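Local coordinates for protein beta-methylmalyl-CoA dehydratase (Chloroflexus aurantiacus, PDB 4E3E) that catalyses the reversible dehydration of beta-methylmalyl-CoA to mesaconyl-CoA in the glyoxylate assimilation cycle, at residues N267-N281 with Y334-M348. Numbering follows the deposited sequence.
Sequences NALSIAAINSGRHTN and YDPAVVLDFDYTVLM
Thr280 CG2 sits over one face of the Tyr334 ring, 3.3 Å from its centroid and 9° off the normal, a CH-pi contact. At the rim of that ring, in its plane, lies Asp341 OD2, which accepts a hydrogen bond from the phenol hydroxyl on its anti lone pair (Tyr334 OH to Asp341 OD2, 2.5 Å); the same hydroxyl lies over one face of the Arg278 guanidinium. Arg278 runs alongside Asp341, but its NH2 stays 3.7 Å from OD2 in a long salt bridge. Replacing Tyr334 by an alanine would probably uncover the Thr280 methyl and deprive Asp341 OD2 of one hydrogen-bond donor. Strands 270-278 and 338-348 are antiparallel neighbours in the HotDog-type sheet, with two classic beta bulges, where Thr345 faces Ala272 and Ala273, and Asp343 faces Asn275 and Ser276. On the face toward helices 65-80 and 250-265, Ile274 CG2 meets Phe342 CE1 at 3.6 Å, and Ile271 CG1 meets Tyr344 CD2 at 3.8 Å. With its OG1 between backbone N and carbonyl carbon (chi1 51°), Thr280 reaches Val338 O at 2.6 Å from above the carbonyl plane; Asn281 ND2 donates to the same oxygen at 2.8 Å.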
loop_
_atom_site.group_PDB
_atom_site.type_symbol
_atom_site.label_atom_id
_atom_site.label_comp_id
_atom_site.label_asym_id
_atom_site.label_seq_id
_atom_site.Cartn_x
_atom_site.Cartn_y
_atom_site.Cartn_z
ATOM N N ASN A 267 24.642 5.459 8.583
ATOM C CA ASN A 267 25.489 5.823 7.431
ATOM C C ASN A 267 25.854 4.647 6.525
ATOM O O ASN A 267 26.573 4.828 5.529
ATOM C CB ASN A 267 26.731 6.621 7.875
ATOM C CG ASN A 267 26.384 8.051 8.250
ATOM O OD1 ASN A 267 26.766 8.543 9.317
ATOM N ND2 ASN A 267 25.640 8.721 7.381
ATOM N N ALA A 268 25.349 3.446 6.859
ATOM C CA ALA A 268 25.482 2.286 5.973
ATOM C C ALA A 268 24.502 2.479 4.820
ATOM O O ALA A 268 23.427 1.868 4.782
ATOM C CB ALA A 268 25.210 0.984 6.714
ATOM N N LEU A 269 24.893 3.326 3.876
ATOM C CA LEU A 269 23.940 3.891 2.921
ATOM C C LEU A 269 23.258 2.884 2.011
ATOM O O LEU A 269 22.091 3.080 1.628
ATOM C CB LEU A 269 24.601 4.980 2.092
ATOM C CG LEU A 269 24.818 6.276 2.876
ATOM C CD1 LEU A 269 25.285 7.326 1.895
ATOM C CD2 LEU A 269 23.565 6.731 3.659
ATOM N N SER A 270 23.974 1.812 1.669
ATOM C CA SER A 270 23.420 0.792 0.782
ATOM C C SER A 270 24.127 -0.522 1.002
ATOM O O SER A 270 25.266 -0.554 1.493
ATOM C CB SER A 270 23.554 1.206 -0.684
ATOM O OG SER A 270 24.920 1.217 -1.078
ATOM N N ILE A 271 23.438 -1.598 0.638
ATOM C CA ILE A 271 23.986 -2.936 0.691
ATOM C C ILE A 271 24.610 -3.249 -0.654
ATOM O O ILE A 271 23.947 -3.130 -1.699
ATOM C CB ILE A 271 22.905 -3.986 1.021
ATOM C CG1 ILE A 271 22.369 -3.753 2.441
ATOM C CG2 ILE A 271 23.479 -5.387 0.813
ATOM C CD1 ILE A 271 21.134 -4.581 2.799
ATOM N N ALA A 272 25.888 -3.623 -0.631
ATOM C CA ALA A 272 26.617 -3.885 -1.864
ATOM C C ALA A 272 26.774 -5.378 -2.153
ATOM O O ALA A 272 27.040 -5.768 -3.298
ATOM C CB ALA A 272 27.966 -3.192 -1.835
ATOM N N ALA A 273 26.614 -6.211 -1.125
ATOM C CA ALA A 273 26.702 -7.650 -1.299
ATOM C C ALA A 273 25.964 -8.385 -0.202
ATOM O O ALA A 273 25.871 -7.896 0.929
ATOM C CB ALA A 273 28.160 -8.106 -1.306
ATOM N N ILE A 274 25.464 -9.568 -0.543
ATOM C CA ILE A 274 24.975 -10.534 0.441
ATOM C C ILE A 274 25.928 -11.736 0.444
ATOM O O ILE A 274 26.126 -12.377 -0.586
ATOM C CB ILE A 274 23.542 -10.990 0.123
ATOM C CG1 ILE A 274 22.586 -9.797 0.242
ATOM C CG2 ILE A 274 23.115 -12.113 1.068
ATOM C CD1 ILE A 274 21.271 -9.974 -0.494
ATOM N N ASN A 275 26.508 -12.027 1.605
ATOM C CA ASN A 275 27.513 -13.096 1.739
ATOM C C ASN A 275 26.896 -14.418 2.164
ATOM O O ASN A 275 27.271 -15.488 1.668
ATOM C CB ASN A 275 28.584 -12.670 2.746
ATOM C CG ASN A 275 29.153 -11.301 2.428
ATOM O OD1 ASN A 275 29.172 -10.395 3.282
ATOM N ND2 ASN A 275 29.582 -11.125 1.194
ATOM N N SER A 276 25.949 -14.349 3.086
ATOM C CA SER A 276 25.194 -15.541 3.461
ATOM C C SER A 276 23.952 -15.104 4.201
ATOM O O SER A 276 23.846 -13.944 4.622
ATOM C CB SER A 276 26.036 -16.515 4.295
ATOM O OG SER A 276 26.254 -15.995 5.585
ATOM N N GLY A 277 23.009 -16.027 4.341
ATOM C CA GLY A 277 21.724 -15.729 4.936
ATOM C C GLY A 277 21.103 -17.047 5.304
ATOM O O GLY A 277 20.998 -17.950 4.468
ATOM N N ARG A 278 20.718 -17.167 6.562
ATOM C CA ARG A 278 20.021 -18.342 7.046
ATOM C C ARG A 278 18.742 -17.905 7.739
ATOM O O ARG A 278 18.781 -17.058 8.639
ATOM C CB ARG A 278 20.885 -19.115 8.031
ATOM C CG ARG A 278 21.641 -20.279 7.413
ATOM C CD ARG A 278 22.631 -20.910 8.385
ATOM N NE ARG A 278 23.703 -19.943 8.639
ATOM C CZ ARG A 278 24.961 -20.232 8.968
ATOM N NH1 ARG A 278 25.365 -21.493 9.099
ATOM N NH2 ARG A 278 25.820 -19.240 9.170
ATOM N N HIS A 279 17.618 -18.470 7.298
ATOM C CA HIS A 279 16.337 -18.301 7.986
ATOM C C HIS A 279 16.240 -19.411 8.975
ATOM O O HIS A 279 15.760 -20.480 8.654
ATOM C CB HIS A 279 15.182 -18.317 6.987
ATOM C CG HIS A 279 15.380 -17.345 5.854
ATOM N ND1 HIS A 279 15.217 -16.014 6.006
ATOM C CD2 HIS A 279 15.816 -17.540 4.547
ATOM C CE1 HIS A 279 15.509 -15.389 4.849
ATOM N NE2 HIS A 279 15.869 -16.321 3.954
ATOM N N THR A 280 16.723 -19.146 10.186
ATOM C CA THR A 280 17.029 -20.185 11.167
ATOM C C THR A 280 15.800 -20.794 11.824
ATOM O O THR A 280 15.817 -21.954 12.215
ATOM C CB THR A 280 17.971 -19.632 12.256
ATOM O OG1 THR A 280 17.421 -18.420 12.772
ATOM C CG2 THR A 280 19.344 -19.295 11.657
ATOM N N ASN A 281 14.753 -19.995 11.981
ATOM C CA ASN A 281 13.455 -20.451 12.471
ATOM C C ASN A 281 12.383 -19.683 11.704
ATOM O O ASN A 281 12.657 -18.579 11.212
ATOM C CB ASN A 281 13.315 -20.225 13.990
ATOM C CG ASN A 281 14.168 -21.182 14.801
ATOM O OD1 ASN A 281 13.922 -22.388 14.817
ATOM N ND2 ASN A 281 15.176 -20.651 15.481
ATOM N N TYR A 334 21.327 -22.685 16.826
ATOM C CA TYR A 334 20.775 -21.361 17.024
ATOM C C TYR A 334 19.803 -21.353 18.175
ATOM O O TYR A 334 19.048 -22.303 18.355
ATOM C CB TYR A 334 20.062 -20.908 15.765
ATOM C CG TYR A 334 21.007 -20.486 14.671
ATOM C CD1 TYR A 334 21.601 -19.222 14.692
ATOM C CD2 TYR A 334 21.317 -21.343 13.616
ATOM C CE1 TYR A 334 22.469 -18.823 13.700
ATOM C CE2 TYR A 334 22.187 -20.932 12.597
ATOM C CZ TYR A 334 22.759 -19.678 12.656
ATOM O OH TYR A 334 23.611 -19.252 11.660
ATOM N N ASP A 335 19.849 -20.277 18.957
ATOM C CA ASP A 335 18.854 -19.981 19.983
ATOM C C ASP A 335 17.454 -20.046 19.356
ATOM O O ASP A 335 17.270 -19.551 18.242
ATOM C CB ASP A 335 19.147 -18.581 20.537
ATOM C CG ASP A 335 18.258 -18.202 21.700
ATOM O OD1 ASP A 335 18.760 -18.174 22.842
ATOM O OD2 ASP A 335 17.060 -17.925 21.477
ATOM N N PRO A 336 16.467 -20.662 20.057
ATOM C CA PRO A 336 15.125 -20.802 19.474
ATOM C C PRO A 336 14.516 -19.462 19.053
ATOM O O PRO A 336 13.642 -19.437 18.185
ATOM C CB PRO A 336 14.289 -21.443 20.601
ATOM C CG PRO A 336 15.163 -21.496 21.818
ATOM C CD PRO A 336 16.587 -21.356 21.352
ATOM N N ALA A 337 14.987 -18.364 19.647
ATOM C CA ALA A 337 14.451 -17.028 19.366
ATOM C C ALA A 337 14.989 -16.403 18.074
ATOM O O ALA A 337 14.398 -15.442 17.555
ATOM C CB ALA A 337 14.700 -16.098 20.551
ATOM N N VAL A 338 16.093 -16.941 17.552
ATOM C CA VAL A 338 16.739 -16.373 16.361
ATOM C C VAL A 338 16.056 -16.849 15.067
ATOM O O VAL A 338 15.913 -18.065 14.839
ATOM C CB VAL A 338 18.252 -16.699 16.317
ATOM C CG1 VAL A 338 18.872 -16.205 15.011
ATOM C CG2 VAL A 338 18.974 -16.081 17.507
ATOM N N VAL A 339 15.671 -15.895 14.211
ATOM C CA VAL A 339 14.934 -16.208 12.977
ATOM C C VAL A 339 15.742 -15.907 11.722
ATOM O O VAL A 339 15.435 -16.428 10.639
ATOM C CB VAL A 339 13.545 -15.508 12.905
ATOM C CG1 VAL A 339 12.607 -16.040 14.007
ATOM C CG2 VAL A 339 13.682 -13.979 12.933
ATOM N N LEU A 340 16.777 -15.086 11.875
ATOM C CA LEU A 340 17.588 -14.659 10.734
ATOM C C LEU A 340 19.031 -14.487 11.159
ATOM O O LEU A 340 19.300 -13.852 12.177
ATOM C CB LEU A 340 17.086 -13.327 10.197
ATOM C CG LEU A 340 17.876 -12.814 8.982
ATOM C CD1 LEU A 340 17.608 -13.723 7.782
ATOM C CD2 LEU A 340 17.551 -11.347 8.677
ATOM N N ASP A 341 19.948 -15.059 10.384
ATOM C CA ASP A 341 21.373 -14.785 10.518
ATOM C C ASP A 341 21.837 -14.303 9.149
ATOM O O ASP A 341 21.995 -15.105 8.234
ATOM C CB ASP A 341 22.120 -16.058 10.948
ATOM C CG ASP A 341 23.619 -15.840 11.118
ATOM O OD1 ASP A 341 24.112 -14.711 10.855
ATOM O OD2 ASP A 341 24.308 -16.808 11.500
ATOM N N PHE A 342 22.050 -12.997 9.015
ATOM C CA PHE A 342 22.234 -12.354 7.706
ATOM C C PHE A 342 23.605 -11.689 7.670
ATOM O O PHE A 342 23.903 -10.848 8.510
ATOM C CB PHE A 342 21.106 -11.319 7.489
ATOM C CG PHE A 342 21.098 -10.663 6.122
ATOM C CD1 PHE A 342 21.007 -11.420 4.955
ATOM C CD2 PHE A 342 21.125 -9.263 6.007
ATOM C CE1 PHE A 342 20.989 -10.797 3.700
ATOM C CE2 PHE A 342 21.103 -8.635 4.753
ATOM C CZ PHE A 342 21.038 -9.410 3.604
ATOM N N ASP A 343 24.434 -12.069 6.698
ATOM C CA ASP A 343 25.828 -11.646 6.635
ATOM C C ASP A 343 25.981 -10.941 5.295
ATOM O O ASP A 343 25.790 -11.545 4.241
ATOM C CB ASP A 343 26.720 -12.915 6.751
ATOM C CG ASP A 343 28.203 -12.693 6.385
ATOM O OD1 ASP A 343 28.668 -11.593 5.970
ATOM O OD2 ASP A 343 28.941 -13.686 6.513
ATOM N N TYR A 344 26.312 -9.655 5.332
ATOM C CA TYR A 344 26.285 -8.839 4.139
ATOM C C TYR A 344 27.315 -7.741 4.264
ATOM O O TYR A 344 27.956 -7.581 5.312
ATOM C CB TYR A 344 24.871 -8.253 3.905
ATOM C CG TYR A 344 24.347 -7.403 5.052
ATOM C CD1 TYR A 344 24.047 -7.981 6.293
ATOM C CD2 TYR A 344 24.174 -6.015 4.907
ATOM C CE1 TYR A 344 23.575 -7.217 7.352
ATOM C CE2 TYR A 344 23.702 -5.238 5.969
ATOM C CZ TYR A 344 23.398 -5.854 7.194
ATOM O OH TYR A 344 22.928 -5.103 8.260
ATOM N N THR A 345 27.479 -6.993 3.187
ATOM C CA THR A 345 28.475 -5.947 3.125
ATOM C C THR A 345 27.818 -4.624 2.737
ATOM O O THR A 345 27.108 -4.528 1.709
ATOM C CB THR A 345 29.574 -6.306 2.118
ATOM O OG1 THR A 345 30.213 -7.518 2.535
ATOM C CG2 THR A 345 30.621 -5.199 2.029
ATOM N N VAL A 346 28.064 -3.610 3.564
ATOM C CA VAL A 346 27.506 -2.281 3.338
ATOM C C VAL A 346 28.616 -1.338 2.902
ATOM O O VAL A 346 29.804 -1.585 3.157
ATOM C CB VAL A 346 26.821 -1.725 4.602
ATOM C CG1 VAL A 346 25.634 -2.605 4.997
ATOM C CG2 VAL A 346 27.826 -1.625 5.762
ATOM N N LEU A 347 28.233 -0.269 2.222
ATOM C CA LEU A 347 29.150 0.815 1.927
ATOM C C LEU A 347 28.848 1.942 2.913
ATOM O O LEU A 347 27.677 2.200 3.207
ATOM C CB LEU A 347 28.974 1.308 0.485
ATOM C CG LEU A 347 29.080 0.282 -0.653
ATOM C CD1 LEU A 347 28.769 0.933 -1.995
ATOM C CD2 LEU A 347 30.455 -0.374 -0.687
HETATM N N MSE A 348 29.892 2.608 3.412
HETATM C CA MSE A 348 29.726 3.740 4.342
HETATM C C MSE A 348 30.726 4.833 4.025
HETATM O O MSE A 348 31.897 4.541 3.786
HETATM C CB MSE A 348 29.922 3.230 5.771
HETATM C CG MSE A 348 29.802 4.361 6.791
HETATM SE SE MSE A 348 29.774 3.675 8.649
HETATM C CE MSE A 348 28.134 2.560 8.777
HETATM O O HOH W 1 14.251 -15.223 8.526
HETATM O O HOH W 2 16.716 -22.885 16.716
#